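Long-range contacts in probable D-tyrosyl-tRNA(Tyr) deacylase 1 (Homo sapiens, PDB 2OKV), which removes D-amino acids, and glycine mischarged onto tRNA(Ala), from tRNA as a homodimeric editing enzyme, and may also act in DNA replication: residues M1-T9 and T142-P150; I23-S34 and Y72-Q83. All coordinates share one frame; numbering follows the deposited sequence.

Contact 1 (M1-T9 and T142-P150)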
# COMPACT_ATOMS: atom_id res chain seq x y z
N MET B 1 3.96 -12.01 9.59
CA MET B 1 2.99 -11.62 8.54
C MET B 1 2.78 -10.12 8.53
O MET B 1 2.62 -9.49 9.58
CB MET B 1 1.65 -12.34 8.73
CG MET B 1 0.88 -12.52 7.44
SD MET B 1 -0.55 -13.58 7.59
CE MET B 1 0.22 -15.03 8.26
N LYS B 2 2.81 -9.55 7.32
CA LYS B 2 2.47 -8.15 7.11
C LYS B 2 1.36 -8.04 6.09
O LYS B 2 1.25 -8.87 5.19
CB LYS B 2 3.68 -7.37 6.60
CG LYS B 2 4.87 -7.28 7.53
CD LYS B 2 5.76 -6.11 7.10
CE LYS B 2 7.25 -6.38 7.30
NZ LYS B 2 7.81 -5.90 8.61
N ALA B 3 0.58 -6.97 6.20
CA ALA B 3 -0.45 -6.65 5.22
C ALA B 3 -0.53 -5.14 5.00
O ALA B 3 -0.38 -4.36 5.95
CB ALA B 3 -1.81 -7.19 5.69
N VAL B 4 -0.74 -4.74 3.75
CA VAL B 4 -1.12 -3.36 3.46
C VAL B 4 -2.57 -3.41 3.02
O VAL B 4 -2.92 -4.13 2.09
CB VAL B 4 -0.21 -2.68 2.41
CG1 VAL B 4 -0.82 -1.31 1.97
CG2 VAL B 4 1.19 -2.48 2.99
N VAL B 5 -3.39 -2.64 3.71
CA VAL B 5 -4.83 -2.64 3.49
C VAL B 5 -5.22 -1.27 2.94
O VAL B 5 -4.91 -0.22 3.53
CB VAL B 5 -5.58 -2.91 4.82
CG1 VAL B 5 -7.07 -2.81 4.62
CG2 VAL B 5 -5.22 -4.31 5.37
N GLN B 6 -5.87 -1.28 1.79
CA GLN B 6 -6.32 -0.02 1.19
C GLN B 6 -7.83 -0.03 1.05
O GLN B 6 -8.40 -0.99 0.53
CB GLN B 6 -5.67 0.19 -0.19
CG GLN B 6 -4.15 0.42 -0.11
CD GLN B 6 -3.49 0.56 -1.47
OE1 GLN B 6 -3.54 1.62 -2.10
NE2 GLN B 6 -2.81 -0.52 -1.91
N ARG B 7 -8.49 1.03 1.51
CA ARG B 7 -9.94 1.14 1.38
C ARG B 7 -10.22 1.51 -0.07
O ARG B 7 -9.64 2.45 -0.58
CB ARG B 7 -10.50 2.21 2.32
CG ARG B 7 -12.02 2.39 2.19
CD ARG B 7 -12.57 3.40 3.19
NE ARG B 7 -12.26 4.78 2.80
CZ ARG B 7 -12.63 5.86 3.48
NH1 ARG B 7 -13.31 5.73 4.61
NH2 ARG B 7 -12.30 7.06 3.02
N VAL B 8 -11.14 0.79 -0.71
CA VAL B 8 -11.39 1.03 -2.14
C VAL B 8 -12.85 1.36 -2.47
O VAL B 8 -13.78 0.88 -1.77
CB VAL B 8 -10.91 -0.17 -3.01
CG1 VAL B 8 -9.40 -0.37 -2.85
CG2 VAL B 8 -11.67 -1.45 -2.69
N THR B 9 -13.07 2.18 -3.50
CA THR B 9 -14.43 2.25 -4.04
C THR B 9 -14.64 1.11 -5.04
O THR B 9 -15.76 0.65 -5.23
CB THR B 9 -14.88 3.64 -4.60
OG1 THR B 9 -14.69 3.69 -6.00
CG2 THR B 9 -14.17 4.76 -3.95
N THR B 142 -5.10 4.05 3.96
CA THR B 142 -4.14 2.94 3.83
C THR B 142 -3.62 2.56 5.21
O THR B 142 -3.13 3.41 5.93
CB THR B 142 -2.94 3.36 2.94
OG1 THR B 142 -3.41 3.94 1.72
CG2 THR B 142 -2.02 2.16 2.63
N ILE B 143 -3.71 1.28 5.56
CA ILE B 143 -3.34 0.85 6.91
C ILE B 143 -2.34 -0.29 6.82
O ILE B 143 -2.56 -1.23 6.05
CB ILE B 143 -4.59 0.38 7.70
CG1 ILE B 143 -5.58 1.55 7.93
CG2 ILE B 143 -4.19 -0.32 9.04
CD1 ILE B 143 -5.12 2.61 8.92
N GLU B 144 -1.26 -0.21 7.59
CA GLU B 144 -0.30 -1.29 7.71
C GLU B 144 -0.65 -2.18 8.91
O GLU B 144 -0.85 -1.68 10.02
CB GLU B 144 1.12 -0.74 7.88
CG GLU B 144 1.62 0.07 6.68
CD GLU B 144 3.01 0.65 6.88
OE1 GLU B 144 3.50 1.36 5.98
OE2 GLU B 144 3.63 0.42 7.95
N LEU B 145 -0.73 -3.48 8.67
CA LEU B 145 -1.00 -4.47 9.71
C LEU B 145 0.16 -5.46 9.82
O LEU B 145 0.80 -5.80 8.82
CB LEU B 145 -2.29 -5.24 9.40
CG LEU B 145 -3.64 -4.51 9.35
CD1 LEU B 145 -4.76 -5.51 8.95
CD2 LEU B 145 -3.96 -3.79 10.69
N GLU B 146 0.41 -5.94 11.03
CA GLU B 146 1.41 -6.97 11.25
C GLU B 146 0.95 -7.93 12.36
O GLU B 146 0.34 -7.50 13.34
CB GLU B 146 2.76 -6.32 11.59
CG GLU B 146 3.85 -7.33 11.89
CD GLU B 146 5.23 -6.91 11.38
OE1 GLU B 146 6.07 -7.82 11.19
OE2 GLU B 146 5.46 -5.69 11.19
N SER B 147 1.25 -9.22 12.21
CA SER B 147 0.75 -10.19 13.20
C SER B 147 1.74 -10.92 14.10
O SER B 147 1.37 -11.30 15.23
CB SER B 147 -0.23 -11.18 12.60
OG SER B 147 -0.77 -11.95 13.66
N PRO B 148 2.96 -11.19 13.63
CA PRO B 148 3.96 -11.56 14.64
C PRO B 148 3.75 -10.77 15.93
O PRO B 148 3.91 -11.34 17.01
CB PRO B 148 5.28 -11.20 13.97
CG PRO B 148 5.02 -11.47 12.50
CD PRO B 148 3.52 -11.25 12.26
N ALA B 149 3.39 -9.48 15.81
CA ALA B 149 2.93 -8.68 16.95
C ALA B 149 1.47 -8.24 16.79
O ALA B 149 1.20 -7.20 16.17
CB ALA B 149 3.86 -7.46 17.19
N PRO B 150 0.51 -9.01 17.37
CA PRO B 150 -0.92 -8.72 17.17
C PRO B 150 -1.54 -7.81 18.25
O PRO B 150 -1.00 -7.66 19.35
CB PRO B 150 -1.55 -10.11 17.21
CG PRO B 150 -0.61 -10.94 18.07
CD PRO B 150 0.69 -10.19 18.24
O HOH W 1 5.95 -10.28 9.44

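Contact 2 (I23-S34 and Y72-Q83)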
# COMPACT_ATOMS: atom_id res chain seq x y z
N ILE B 23 -13.95 -6.25 -7.35
CA ILE B 23 -14.84 -5.93 -6.24
C ILE B 23 -15.34 -4.49 -6.37
O ILE B 23 -14.72 -3.67 -7.05
CB ILE B 23 -14.18 -6.14 -4.82
CG1 ILE B 23 -12.95 -5.25 -4.61
CG2 ILE B 23 -13.85 -7.62 -4.57
CD1 ILE B 23 -12.68 -4.95 -3.13
N GLY B 24 -16.45 -4.20 -5.71
CA GLY B 24 -16.91 -2.83 -5.59
C GLY B 24 -16.34 -2.25 -4.32
O GLY B 24 -15.14 -2.37 -4.05
N ARG B 25 -17.18 -1.58 -3.53
CA ARG B 25 -16.73 -1.00 -2.28
C ARG B 25 -16.21 -2.08 -1.32
O ARG B 25 -16.79 -3.17 -1.21
CB ARG B 25 -17.86 -0.22 -1.61
CG ARG B 25 -18.23 1.06 -2.34
CD ARG B 25 -18.93 2.00 -1.38
NE ARG B 25 -19.21 3.31 -1.97
CZ ARG B 25 -20.43 3.77 -2.22
NH1 ARG B 25 -21.50 3.02 -1.94
NH2 ARG B 25 -20.60 4.98 -2.75
N GLY B 26 -15.12 -1.77 -0.64
CA GLY B 26 -14.54 -2.68 0.32
C GLY B 26 -13.06 -2.41 0.54
O GLY B 26 -12.63 -1.26 0.67
N ILE B 27 -12.27 -3.48 0.55
CA ILE B 27 -10.88 -3.39 0.97
C ILE B 27 -9.98 -4.28 0.08
O ILE B 27 -10.35 -5.39 -0.25
CB ILE B 27 -10.87 -3.68 2.50
CG1 ILE B 27 -10.11 -2.64 3.30
CG2 ILE B 27 -10.72 -5.16 2.93
CD1 ILE B 27 -10.60 -2.58 4.68
N CYS B 28 -8.83 -3.74 -0.33
CA CYS B 28 -7.81 -4.51 -1.05
C CYS B 28 -6.67 -4.77 -0.08
O CYS B 28 -6.10 -3.84 0.49
CB CYS B 28 -7.29 -3.76 -2.30
SG CYS B 28 -6.00 -4.66 -3.23
N VAL B 29 -6.34 -6.03 0.10
CA VAL B 29 -5.30 -6.44 1.03
C VAL B 29 -4.14 -7.02 0.24
O VAL B 29 -4.31 -7.97 -0.55
CB VAL B 29 -5.84 -7.52 2.02
CG1 VAL B 29 -4.74 -7.94 3.01
CG2 VAL B 29 -7.08 -7.00 2.75
N LEU B 30 -2.97 -6.42 0.42
CA LEU B 30 -1.74 -6.99 -0.10
C LEU B 30 -1.07 -7.72 1.04
O LEU B 30 -0.73 -7.12 2.05
CB LEU B 30 -0.84 -5.89 -0.66
CG LEU B 30 -1.45 -5.16 -1.87
CD1 LEU B 30 -0.75 -3.85 -2.13
CD2 LEU B 30 -1.40 -6.05 -3.15
N LEU B 31 -0.89 -9.03 0.86
CA LEU B 31 -0.52 -9.93 1.96
C LEU B 31 0.91 -10.48 1.86
O LEU B 31 1.23 -11.24 0.93
CB LEU B 31 -1.50 -11.09 2.03
CG LEU B 31 -1.97 -11.73 3.34
CD1 LEU B 31 -1.78 -13.23 3.22
CD2 LEU B 31 -1.33 -11.20 4.63
N GLY B 32 1.75 -10.12 2.83
CA GLY B 32 3.14 -10.57 2.89
C GLY B 32 3.39 -11.65 3.92
O GLY B 32 3.38 -11.38 5.12
N ILE B 33 3.62 -12.87 3.45
CA ILE B 33 3.83 -14.04 4.31
C ILE B 33 5.32 -14.31 4.54
O ILE B 33 6.09 -14.46 3.60
CB ILE B 33 3.18 -15.32 3.70
CG1 ILE B 33 1.67 -15.14 3.52
CG2 ILE B 33 3.47 -16.55 4.56
CD1 ILE B 33 1.08 -16.07 2.40
N SER B 34 5.70 -14.39 5.81
CA SER B 34 7.10 -14.61 6.15
C SER B 34 7.36 -16.07 6.46
O SER B 34 6.44 -16.82 6.79
CB SER B 34 7.49 -13.75 7.35
OG SER B 34 7.54 -14.54 8.52
N TYR B 72 -19.25 -5.37 2.92
CA TYR B 72 -18.49 -4.96 1.75
C TYR B 72 -17.56 -6.11 1.33
O TYR B 72 -17.55 -7.18 1.95
CB TYR B 72 -17.72 -3.67 2.02
CG TYR B 72 -18.54 -2.38 1.91
CD1 TYR B 72 -17.99 -1.15 2.30
CD2 TYR B 72 -19.85 -2.39 1.42
CE1 TYR B 72 -18.72 0.04 2.19
CE2 TYR B 72 -20.59 -1.20 1.33
CZ TYR B 72 -20.01 0.00 1.71
OH TYR B 72 -20.74 1.17 1.60
N GLU B 73 -16.80 -5.90 0.27
CA GLU B 73 -15.99 -6.98 -0.31
C GLU B 73 -14.52 -6.86 0.08
O GLU B 73 -14.08 -5.82 0.58
CB GLU B 73 -16.12 -7.01 -1.84
CG GLU B 73 -17.46 -7.53 -2.35
CD GLU B 73 -17.71 -7.15 -3.81
OE1 GLU B 73 -17.72 -8.05 -4.68
OE2 GLU B 73 -17.87 -5.94 -4.09
N ILE B 74 -13.77 -7.94 -0.15
CA ILE B 74 -12.34 -7.96 0.13
C ILE B 74 -11.65 -8.56 -1.09
O ILE B 74 -12.01 -9.64 -1.53
CB ILE B 74 -11.99 -8.83 1.37
CG1 ILE B 74 -12.72 -8.33 2.62
CG2 ILE B 74 -10.46 -8.89 1.57
CD1 ILE B 74 -12.59 -9.24 3.83
N LEU B 75 -10.68 -7.84 -1.65
CA LEU B 75 -9.80 -8.39 -2.67
C LEU B 75 -8.43 -8.65 -2.04
O LEU B 75 -7.75 -7.71 -1.64
CB LEU B 75 -9.66 -7.40 -3.84
CG LEU B 75 -8.65 -7.74 -4.95
CD1 LEU B 75 -9.05 -9.02 -5.66
CD2 LEU B 75 -8.49 -6.58 -5.95
N CYS B 76 -8.04 -9.92 -1.93
CA CYS B 76 -6.71 -10.26 -1.39
C CYS B 76 -5.75 -10.63 -2.50
O CYS B 76 -6.09 -11.40 -3.42
CB CYS B 76 -6.73 -11.44 -0.40
SG CYS B 76 -7.93 -11.31 0.86
N VAL B 77 -4.54 -10.12 -2.41
CA VAL B 77 -3.49 -10.49 -3.36
C VAL B 77 -2.23 -10.79 -2.58
O VAL B 77 -1.87 -10.05 -1.67
CB VAL B 77 -3.24 -9.38 -4.40
CG1 VAL B 77 -2.15 -9.79 -5.39
CG2 VAL B 77 -4.52 -9.06 -5.15
N SER B 78 -1.57 -11.89 -2.93
CA SER B 78 -0.31 -12.29 -2.29
C SER B 78 0.80 -11.36 -2.75
O SER B 78 0.93 -11.08 -3.94
CB SER B 78 0.02 -13.73 -2.68
OG SER B 78 -0.38 -13.90 -4.04
N GLN B 79 1.62 -10.90 -1.79
CA GLN B 79 2.61 -9.85 -2.03
C GLN B 79 3.85 -10.07 -1.15
O GLN B 79 3.98 -9.45 -0.08
CB GLN B 79 1.99 -8.47 -1.70
CG GLN B 79 2.90 -7.25 -1.93
CD GLN B 79 3.02 -6.86 -3.40
OE1 GLN B 79 2.37 -5.93 -3.83
NE2 GLN B 79 3.84 -7.59 -4.16
N PHE B 80 4.75 -10.93 -1.61
CA PHE B 80 5.97 -11.25 -0.86
C PHE B 80 6.92 -10.06 -0.66
O PHE B 80 7.78 -10.12 0.21
CB PHE B 80 6.73 -12.43 -1.51
CG PHE B 80 7.44 -12.07 -2.80
CD1 PHE B 80 8.74 -11.55 -2.78
CD2 PHE B 80 6.81 -12.25 -4.03
CE1 PHE B 80 9.40 -11.21 -3.96
CE2 PHE B 80 7.46 -11.91 -5.22
CZ PHE B 80 8.76 -11.39 -5.19
N THR B 81 6.78 -9.00 -1.46
CA THR B 81 7.70 -7.83 -1.38
C THR B 81 7.61 -7.07 -0.05
O THR B 81 8.55 -6.35 0.33
CB THR B 81 7.51 -6.83 -2.55
OG1 THR B 81 6.16 -6.37 -2.60
CG2 THR B 81 7.86 -7.48 -3.89
N LEU B 82 6.48 -7.22 0.64
CA LEU B 82 6.31 -6.62 1.95
C LEU B 82 7.26 -7.22 3.00
O LEU B 82 7.55 -6.58 4.01
CB LEU B 82 4.86 -6.73 2.41
CG LEU B 82 3.83 -5.98 1.58
CD1 LEU B 82 2.46 -6.32 2.10
CD2 LEU B 82 4.06 -4.49 1.65
N GLN B 83 7.76 -8.43 2.74
CA GLN B 83 8.78 -9.08 3.58
C GLN B 83 10.20 -8.75 3.10
O GLN B 83 11.04 -9.63 2.91
CB GLN B 83 8.55 -10.60 3.60
CG GLN B 83 7.25 -11.03 4.28
CD GLN B 83 7.20 -10.67 5.76
OE1 GLN B 83 6.14 -10.40 6.31
NE2 GLN B 83 8.36 -10.68 6.41
O HOH W 2 -19.07 -4.11 -2.21

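Contact 1 (M1-T9 and T142-P150)
Ala3 and Leu145 face each other as a hydrogen-bonded antiparallel pair, Ala3 N to Leu145 O at 2.9 Å and Leu145 N to Ala3 O nearly straight (179° at the hydrogen). Val5 and Ile143 repeat the pattern, with both donors in the plane of the carbonyl they meet; Val5 O accepts from Ile143 N at 2.8 Å. Ser147 N extends the ladder past the strand by reaching Met1 O. The CA atoms of residues in the non-hydrogen-bonded pairs add CA-H...O contacts to neighbouring carbonyls, as Thr142 CA to Val5 O (3.3 Å).

These bonds join the first strand, 2-8, to the last, 141-146, which is the outermost on this side of the mixed sheet within the chain; the axes of 2-8 and 142-146 come within 4.7 Å, at 161°.

Apolar contacts on the face of Ala3, Val5, Ile143 and Leu145 include Val5 CG2 to Leu145 CD1 at 3.8 Å. On the other face, Val4 CG1 meets Thr142 CG2 at 3.7 Å. A chi1 of -50° sets Thr142 OG1 beside the backbone N and leaves the CG2 methyl anti to it, facing Val4, while the hydroxyl is hydrogen-bonded to Gln79 of the second subunit. Val4 and Gln6 belong to the magnesium-binding site.

Charged groups gather at the other end of this face. Lys2 and Glu146 run side by side, and their salt bridge is long and weak, Lys2 NZ to Glu146 OE2 at 3.5 Å. A water accepts from Met1 N (2.6 Å) and donates to Glu146 OE1. Glu144 instead pairs with Lys2 of the second subunit.

Contact 2 (I23-S34 and Y72-Q83)
Glu73 OE2 is gripped twice: Gly24 N donates to it at 2.8 Å from above the carboxylate plane, and a water donates at 2.9 Å. The same water donates to Arg25 O, which also takes Glu73 N at 3.1 Å on a lone pair. The glutamate is tied to the 24-25 turn by both backbone and carboxylate, its chain extended beyond CG (chi2 163°) to bring OE2 to Gly24 N; OE1 forms a salt bridge with Lys123. Ile23 CG2 packs on Glu73 CB at 3.6 Å.

Arg25 lies along Tyr72, its CB 3.8 Å from the ring centroid and 7° off the normal, a CH-pi contact over the face. Gly26, whose CA makes a CA-H...O contact with Glu73 O, has a backbone conformation that calls for glycine.

From there strands 26-32 and 73-78 run parallel, axes 15° apart, with bonds such as Leu75 N to Ile27 O (2.8 Å). On the face of Ile27, Val29 and Ile74, Ile27 CG2 abuts Ile74 CG1 at 3.8 Å; on that of Cys28, Leu30 and Val77, Leu30 CD2 reaches Val77 CB at 4.0 Å. Cys28 belongs to the magnesium site. Gln79 N closes the ladder on Leu31 O, arriving from above the carbonyl plane.

Strand 2-8 borders 26-32 on its far side, and strand 122-124 flanks 73-78. Helix 99-116 packs on Leu31 and Cys76, whereas strand 10-15 meets Leu75 and Val77 across the opposite face.

In the fold
Both contacts belong to one mixed five-stranded sheet, ordered 122-124, 73-78, 26-32, 2-8, 141-146, and their centres lie about 8 Å apart. Contact 1 joins the chain's first and last strands; contact 2, an internal parallel pair, falls wholly between them in sequence. The seam between the contacts is the pairing of 2-8 with 26-32, where Val4 O lies 2.8 Å from Leu30 N, a probable hydrogen bond. Val4 and Gln6 from contact 1 and Cys28 from contact 2 thereby come together at the magnesium site. Both contacts also meet the second subunit: Gln79 NE2 is hydrogen-bonded to the backbone O of that subunit's Pro140, part of the Gly-cisPro motif probably important for rejecting L-amino acids.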